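Local coordinates for protein PelA (Pseudomonas aeruginosa, PDB 5TCB) that probably acts as a deacetylase in its full-length form and, through the glycoside hydrolase domain that makes up this chain, probably cleaves glycosidic bonds, at residues A[37-48]-A[60-71]. Sequence-based numbering, arbitrary orientation.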
ATOM      1  N   LEU A  37       1.085  10.541  16.977  1.00 22.15           N
ATOM      2  CA  LEU A  37       0.660  11.519  15.984  1.00 20.46           C
ATOM      3  C   LEU A  37       1.634  12.684  15.863  1.00 18.36           C
ATOM      4  O   LEU A  37       1.905  13.152  14.752  1.00 19.91           O
ATOM      5  CB  LEU A  37      -0.736  12.048  16.321  1.00 24.72           C
ATOM      6  CG  LEU A  37      -1.862  11.012  16.262  1.00 28.53           C
ATOM      7  CD1 LEU A  37      -3.149  11.588  16.828  1.00 28.45           C
ATOM      8  CD2 LEU A  37      -2.069  10.508  14.832  1.00 28.01           C
ATOM      9  N   ALA A  38       2.133  13.198  16.979  1.00 21.72           N
ATOM     10  CA  ALA A  38       3.065  14.320  16.906  1.00 20.57           C
ATOM     11  C   ALA A  38       4.284  13.946  16.062  1.00 21.18           C
ATOM     12  O   ALA A  38       4.725  14.711  15.190  1.00 21.07           O
ATOM     13  CB  ALA A  38       3.482  14.740  18.318  1.00 23.09           C
ATOM     14  N   GLU A  39       4.847  12.767  16.318  1.00 19.03           N
ATOM     15  CA  GLU A  39       6.013  12.305  15.570  1.00 19.95           C
ATOM     16  C   GLU A  39       5.678  12.006  14.106  1.00 16.71           C
ATOM     17  O   GLU A  39       6.428  12.392  13.203  1.00 18.51           O
ATOM     18  CB  GLU A  39       6.606  11.080  16.272  1.00 20.62           C
ATOM     19  CG  GLU A  39       7.259  11.414  17.615  1.00 22.76           C
ATOM     20  CD  GLU A  39       6.305  11.403  18.802  1.00 33.29           C
ATOM     21  OE1 GLU A  39       5.086  11.189  18.637  1.00 26.89           O
ATOM     22  OE2 GLU A  39       6.796  11.617  19.934  1.00 39.03           O
ATOM     23  N   LEU A  40       4.547  11.359  13.847  1.00 17.53           N
ATOM     24  CA  LEU A  40       4.171  11.063  12.476  1.00 15.67           C
ATOM     25  C   LEU A  40       3.898  12.323  11.674  1.00 17.69           C
ATOM     26  O   LEU A  40       4.108  12.337  10.455  1.00 18.89           O
ATOM     27  CB  LEU A  40       2.960  10.135  12.479  1.00 16.42           C
ATOM     28  CG  LEU A  40       3.254   8.694  12.908  1.00 19.14           C
ATOM     29  CD1 LEU A  40       1.970   7.948  13.128  1.00 19.79           C
ATOM     30  CD2 LEU A  40       4.074   7.995  11.833  1.00 18.61           C
ATOM     31  N   SER A  41       3.446  13.388  12.336  1.00 18.03           N
ATOM     32  CA  SER A  41       3.084  14.623  11.645  1.00 17.78           C
ATOM     33  C   SER A  41       4.255  15.306  10.981  1.00 18.81           C
ATOM     34  O   SER A  41       4.031  16.195  10.150  1.00 19.59           O
ATOM     35  CB  SER A  41       2.447  15.615  12.615  1.00 20.05           C
ATOM     36  OG  SER A  41       3.421  16.299  13.408  1.00 20.18           O
ATOM     37  N   GLN A  42       5.482  14.922  11.306  1.00 18.75           N
ATOM     38  CA  GLN A  42       6.652  15.529  10.691  1.00 18.41           C
ATOM     39  C   GLN A  42       7.054  14.868   9.383  1.00 20.80           C
ATOM     40  O   GLN A  42       7.974  15.347   8.723  1.00 21.73           O
ATOM     41  CB  GLN A  42       7.819  15.520  11.682  1.00 19.54           C
ATOM     42  CG  GLN A  42       7.468  16.295  12.930  1.00 22.77           C
ATOM     43  CD  GLN A  42       7.044  17.729  12.619  1.00 22.57           C
ATOM     44  OE1 GLN A  42       7.860  18.550  12.204  1.00 24.72           O
ATOM     45  NE2 GLN A  42       5.767  18.025  12.775  1.00 23.91           N
ATOM     46  N   PHE A  43       6.356  13.810   8.974  1.00 19.51           N
ATOM     47  CA  PHE A  43       6.524  13.202   7.656  1.00 17.02           C
ATOM     48  C   PHE A  43       5.543  13.862   6.693  1.00 17.74           C
ATOM     49  O   PHE A  43       4.460  14.291   7.085  1.00 19.48           O
ATOM     50  CB  PHE A  43       6.275  11.681   7.703  1.00 17.16           C
ATOM     51  CG  PHE A  43       7.295  10.910   8.503  1.00 19.31           C
ATOM     52  CD1 PHE A  43       7.172  10.801   9.885  1.00 20.16           C
ATOM     53  CD2 PHE A  43       8.335  10.252   7.874  1.00 20.20           C
ATOM     54  CE1 PHE A  43       8.083  10.066  10.618  1.00 21.63           C
ATOM     55  CE2 PHE A  43       9.261   9.518   8.607  1.00 20.76           C
ATOM     56  CZ  PHE A  43       9.117   9.432   9.996  1.00 22.36           C
ATOM     57  N   ASP A  44       5.947  13.966   5.420  1.00 19.39           N
ATOM     58  CA  ASP A  44       5.127  14.649   4.416  1.00 19.53           C
ATOM     59  C   ASP A  44       3.845  13.864   4.134  1.00 18.47           C
ATOM     60  O   ASP A  44       2.735  14.409   4.179  1.00 19.30           O
ATOM     61  CB  ASP A  44       5.976  14.850   3.163  1.00 20.66           C
ATOM     62  CG  ASP A  44       5.330  15.742   2.116  1.00 24.90           C
ATOM     63  OD1 ASP A  44       4.427  16.542   2.451  1.00 30.91           O
ATOM     64  OD2 ASP A  44       5.787  15.712   0.958  1.00 25.92           O
ATOM     65  N   TRP A  45       3.980  12.584   3.817  1.00 16.92           N
ATOM     66  CA  TRP A  45       2.854  11.669   3.659  1.00 16.90           C
ATOM     67  C   TRP A  45       2.905  10.630   4.768  1.00 18.19           C
ATOM     68  O   TRP A  45       3.994  10.116   5.099  1.00 17.72           O
ATOM     69  CB  TRP A  45       2.900  10.947   2.302  1.00 16.44           C
ATOM     70  CG  TRP A  45       2.578  11.744   1.087  1.00 18.44           C
ATOM     71  CD1 TRP A  45       2.484  13.096   0.960  1.00 18.74           C
ATOM     72  CD2 TRP A  45       2.306  11.204  -0.217  1.00 17.89           C
ATOM     73  NE1 TRP A  45       2.174  13.430  -0.337  1.00 22.17           N
ATOM     74  CE2 TRP A  45       2.043  12.271  -1.071  1.00 19.08           C
ATOM     75  CE3 TRP A  45       2.227   9.897  -0.720  1.00 20.07           C
ATOM     76  CZ2 TRP A  45       1.732  12.087  -2.424  1.00 21.29           C
ATOM     77  CZ3 TRP A  45       1.921   9.717  -2.041  1.00 20.26           C
ATOM     78  CH2 TRP A  45       1.662  10.794  -2.877  1.00 21.69           C
ATOM     79  N   VAL A  46       1.746  10.343   5.350  1.00 16.48           N
ATOM     80  CA  VAL A  46       1.623   9.324   6.389  1.00 17.08           C
ATOM     81  C   VAL A  46       0.484   8.387   6.005  1.00 15.05           C
ATOM     82  O   VAL A  46      -0.641   8.839   5.788  1.00 17.54           O
ATOM     83  CB  VAL A  46       1.386   9.929   7.779  1.00 18.84           C
ATOM     84  CG1 VAL A  46       1.357   8.836   8.820  1.00 20.87           C
ATOM     85  CG2 VAL A  46       2.481  10.904   8.120  1.00 24.43           C
ATOM     86  N   VAL A  47       0.782   7.092   5.937  1.00 15.79           N
ATOM     87  CA  VAL A  47      -0.204   6.057   5.659  1.00 15.40           C
ATOM     88  C   VAL A  47      -0.544   5.339   6.955  1.00 15.15           C
ATOM     89  O   VAL A  47       0.345   4.861   7.664  1.00 17.01           O
ATOM     90  CB  VAL A  47       0.330   5.069   4.620  1.00 15.73           C
ATOM     91  CG1 VAL A  47      -0.745   4.005   4.326  1.00 16.76           C
ATOM     92  CG2 VAL A  47       0.762   5.775   3.334  1.00 17.11           C
ATOM     93  N   LEU A  48      -1.833   5.264   7.265  1.00 14.75           N
ATOM     94  CA  LEU A  48      -2.326   4.779   8.541  1.00 15.38           C
ATOM     95  C   LEU A  48      -3.398   3.719   8.344  1.00 16.47           C
ATOM     96  O   LEU A  48      -4.135   3.728   7.351  1.00 16.76           O
ATOM     97  CB  LEU A  48      -2.944   5.906   9.359  1.00 18.65           C
ATOM     98  CG  LEU A  48      -1.983   7.067   9.563  1.00 18.78           C
ATOM     99  CD1 LEU A  48      -2.675   8.372   9.298  1.00 22.88           C
ATOM    100  CD2 LEU A  48      -1.410   6.991  10.938  1.00 24.25           C
ATOM    101  N   TYR A  60      -5.720  16.789  12.864  1.00 21.87           N
ATOM    102  CA  TYR A  60      -4.469  17.239  13.469  1.00 23.68           C
ATOM    103  C   TYR A  60      -3.289  17.026  12.526  1.00 21.52           C
ATOM    104  O   TYR A  60      -2.456  17.914  12.346  1.00 21.34           O
ATOM    105  CB  TYR A  60      -4.226  16.506  14.793  1.00 22.84           C
ATOM    106  CG  TYR A  60      -2.829  16.711  15.330  1.00 22.62           C
ATOM    107  CD1 TYR A  60      -1.809  15.799  15.063  1.00 22.93           C
ATOM    108  CD2 TYR A  60      -2.548  17.826  16.095  1.00 22.27           C
ATOM    109  CE1 TYR A  60      -0.542  15.993  15.541  1.00 24.93           C
ATOM    110  CE2 TYR A  60      -1.269  18.031  16.580  1.00 25.75           C
ATOM    111  CZ  TYR A  60      -0.276  17.099  16.296  1.00 24.96           C
ATOM    112  OH  TYR A  60       1.016  17.279  16.776  1.00 30.23           O
ATOM    113  N   LEU A  61      -3.187  15.844  11.900  1.00 19.74           N
ATOM    114  CA  LEU A  61      -2.069  15.616  10.992  1.00 17.05           C
ATOM    115  C   LEU A  61      -2.073  16.644   9.859  1.00 18.85           C
ATOM    116  O   LEU A  61      -1.019  17.169   9.480  1.00 19.89           O
ATOM    117  CB  LEU A  61      -2.118  14.189  10.438  1.00 18.29           C
ATOM    118  CG  LEU A  61      -1.855  13.086  11.466  1.00 19.25           C
ATOM    119  CD1 LEU A  61      -2.178  11.690  10.835  1.00 20.14           C
ATOM    120  CD2 LEU A  61      -0.383  13.109  11.936  1.00 20.28           C
ATOM    121  N   LYS A  62      -3.257  16.960   9.311  1.00 19.42           N
ATOM    122  CA  LYS A  62      -3.323  17.949   8.237  1.00 22.85           C
ATOM    123  C   LYS A  62      -2.952  19.340   8.741  1.00 22.29           C
ATOM    124  O   LYS A  62      -2.236  20.080   8.051  1.00 25.54           O
ATOM    125  CB  LYS A  62      -4.718  17.935   7.596  1.00 24.33           C
ATOM    126  CG  LYS A  62      -4.979  16.651   6.772  1.00 22.65           C
ATOM    127  CD  LYS A  62      -6.281  16.676   5.959  1.00 31.38           C
ATOM    128  CE  LYS A  62      -7.530  16.713   6.819  1.00 28.85           C
ATOM    129  NZ  LYS A  62      -8.761  16.774   5.969  1.00 28.17           N
ATOM    130  N   GLU A  63      -3.418  19.708   9.943  1.00 22.05           N
ATOM    131  CA  GLU A  63      -3.074  21.004  10.532  1.00 23.00           C
ATOM    132  C   GLU A  63      -1.573  21.171  10.655  1.00 23.33           C
ATOM    133  O   GLU A  63      -1.048  22.282  10.500  1.00 25.65           O
ATOM    134  CB  GLU A  63      -3.712  21.149  11.914  1.00 24.06           C
ATOM    135  CG  GLU A  63      -5.213  21.278  11.908  1.00 34.69           C
ATOM    136  CD  GLU A  63      -5.810  21.151  13.297  1.00 39.57           C
ATOM    137  OE1 GLU A  63      -5.056  20.898  14.262  1.00 34.84           O
ATOM    138  OE2 GLU A  63      -7.042  21.281  13.425  1.00 47.36           O
ATOM    139  N   GLN A  64      -0.879  20.091  10.979  1.00 22.59           N
ATOM    140  CA  GLN A  64       0.569  20.104  11.120  1.00 19.05           C
ATOM    141  C   GLN A  64       1.302  20.136   9.794  1.00 22.19           C
ATOM    142  O   GLN A  64       2.531  20.275   9.792  1.00 26.80           O
ATOM    143  CB  GLN A  64       1.035  18.890  11.924  1.00 22.29           C
ATOM    144  CG  GLN A  64       0.638  18.902  13.376  1.00 21.81           C
ATOM    145  CD  GLN A  64       1.269  20.048  14.143  1.00 23.64           C
ATOM    146  OE1 GLN A  64       2.459  20.306  14.001  1.00 27.17           O
ATOM    147  NE2 GLN A  64       0.475  20.748  14.927  1.00 24.38           N
ATOM    148  N   GLY A  65       0.602  19.962   8.664  1.00 23.17           N
ATOM    149  CA  GLY A  65       1.229  19.991   7.363  1.00 23.40           C
ATOM    150  C   GLY A  65       1.411  18.645   6.701  1.00 20.60           C
ATOM    151  O   GLY A  65       2.028  18.584   5.624  1.00 22.49           O
ATOM    152  N   SER A  66       0.948  17.568   7.327  1.00 20.09           N
ATOM    153  CA  SER A  66       1.091  16.232   6.775  1.00 17.39           C
ATOM    154  C   SER A  66      -0.114  15.877   5.908  1.00 18.67           C
ATOM    155  O   SER A  66      -1.170  16.509   5.969  1.00 22.50           O
ATOM    156  CB  SER A  66       1.275  15.233   7.924  1.00 19.91           C
ATOM    157  OG  SER A  66       1.661  13.967   7.438  1.00 22.49           O
ATOM    158  N   THR A  67       0.093  14.903   5.035  1.00 19.03           N
ATOM    159  CA  THR A  67      -0.942  14.417   4.128  1.00 18.37           C
ATOM    160  C   THR A  67      -1.296  12.995   4.538  1.00 16.73           C
ATOM    161  O   THR A  67      -0.489  12.079   4.320  1.00 17.94           O
ATOM    162  CB  THR A  67      -0.455  14.466   2.672  1.00 18.35           C
ATOM    163  OG1 THR A  67      -0.151  15.812   2.307  1.00 21.59           O
ATOM    164  CG2 THR A  67      -1.507  14.008   1.697  1.00 19.99           C
ATOM    165  N   PRO A  68      -2.440  12.775   5.176  1.00 15.58           N
ATOM    166  CA  PRO A  68      -2.755  11.441   5.691  1.00 16.16           C
ATOM    167  C   PRO A  68      -3.513  10.590   4.692  1.00 14.69           C
ATOM    168  O   PRO A  68      -4.476  11.033   4.065  1.00 17.62           O
ATOM    169  CB  PRO A  68      -3.602  11.749   6.926  1.00 18.19           C
ATOM    170  CG  PRO A  68      -4.346  12.983   6.555  1.00 19.90           C
ATOM    171  CD  PRO A  68      -3.353  13.795   5.722  1.00 17.98           C
ATOM    172  N   PHE A  69      -3.042   9.356   4.569  1.00 16.37           N
ATOM    173  CA  PHE A  69      -3.620   8.326   3.700  1.00 16.64           C
ATOM    174  C   PHE A  69      -4.155   7.186   4.551  1.00 14.93           C
ATOM    175  O   PHE A  69      -3.522   6.787   5.531  1.00 17.21           O
ATOM    176  CB  PHE A  69      -2.573   7.730   2.751  1.00 16.84           C
ATOM    177  CG  PHE A  69      -2.072   8.674   1.703  1.00 17.13           C
ATOM    178  CD1 PHE A  69      -1.208   9.689   2.037  1.00 18.25           C
ATOM    179  CD2 PHE A  69      -2.461   8.541   0.368  1.00 16.14           C
ATOM    180  CE1 PHE A  69      -0.740  10.567   1.054  1.00 18.49           C
ATOM    181  CE2 PHE A  69      -2.006   9.368  -0.594  1.00 16.22           C
ATOM    182  CZ  PHE A  69      -1.142  10.406  -0.264  1.00 17.57           C
ATOM    183  N   ALA A  70      -5.303   6.630   4.155  1.00 15.13           N
ATOM    184  CA  ALA A  70      -5.863   5.453   4.807  1.00 16.13           C
ATOM    185  C   ALA A  70      -5.542   4.191   4.003  1.00 14.79           C
ATOM    186  O   ALA A  70      -5.687   4.168   2.767  1.00 15.98           O
ATOM    187  CB  ALA A  70      -7.373   5.588   4.969  1.00 17.04           C
ATOM    188  N   TYR A  71      -5.090   3.161   4.720  1.00 15.55           N
ATOM    189  CA  TYR A  71      -4.884   1.836   4.138  1.00 13.98           C
ATOM    190  C   TYR A  71      -6.177   1.269   3.583  1.00 17.09           C
ATOM    191  O   TYR A  71      -7.213   1.257   4.249  1.00 18.12           O
ATOM    192  CB  TYR A  71      -4.297   0.912   5.194  1.00 16.32           C
ATOM    193  CG  TYR A  71      -4.035  -0.484   4.702  1.00 16.35           C
ATOM    194  CD1 TYR A  71      -4.998  -1.464   4.841  1.00 16.37           C
ATOM    195  CD2 TYR A  71      -2.851  -0.805   4.096  1.00 15.81           C
ATOM    196  CE1 TYR A  71      -4.777  -2.754   4.375  1.00 17.88           C
ATOM    197  CE2 TYR A  71      -2.618  -2.110   3.635  1.00 16.71           C
ATOM    198  CZ  TYR A  71      -3.593  -3.052   3.785  1.00 18.44           C
ATOM    199  OH  TYR A  71      -3.418  -4.350   3.325  1.00 20.95           O
TER
HETATM  200  O   HOH W   1       4.206  20.606  12.147  1.00 30.04           O
HETATM  201  O   HOH W   2       1.934  17.301   3.281  1.00 20.77           O
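F69 N donates a nearly straight hydrogen bond to V46 O (2.7 Å, 168° at the hydrogen), the shortest backbone bond of the contact. The CA-H of P68 adds a weaker contact to the same oxygen, and V46 O also sits at the edge of the F69 ring, in its plane. This bond belongs to a parallel ladder between strands 45-48 and 67-71. T67 N to D44 O, V46 N to T67 O, L48 N to F69 O and Y71 N to L48 O make up the rest.

Just before the ladder, S66 OG donates to F43 O at 2.8 Å. Its chi1 of -169° turns the hydroxyl away from its own backbone N and toward the other chain segment. S66 OG also lies 3.2 Å from V46 CG2, so the fit here is tight.

On the face with W45 and F69, the phenyl rim leans over one indole face. F69 CZ is 3.4 Å from W45 CE3, and the rings meet obliquely, with planes at 40°. T67 lies alongside the indole, nearer its pyrrole part. F172 meets W45 edge-to-face.

On the face with V46 and L48, L48 meets L61 of helix 55-63 tip to tip, CD1 to CD1 at 3.7 Å. L61 CD2 packs against L37 O and S41 CA. Beside it, buried S41 packs its CB on CB of exposed Q64 at 3.6 Å. S41 OG donates to A38 O and accepts from Q42 NE2. A water accepts from Q42 NE2 and donates to Q64 O and, at 2.6 Å from the water, to Q64 OE1.

These are neighbouring strands of the (beta/alpha)8 barrel, joined through helix 55-63 in a beta-alpha-beta unit. Backbone bonds thus set the register, buried S66 gives F43 O a partner just before the ladder, and apolar side chains fill both faces.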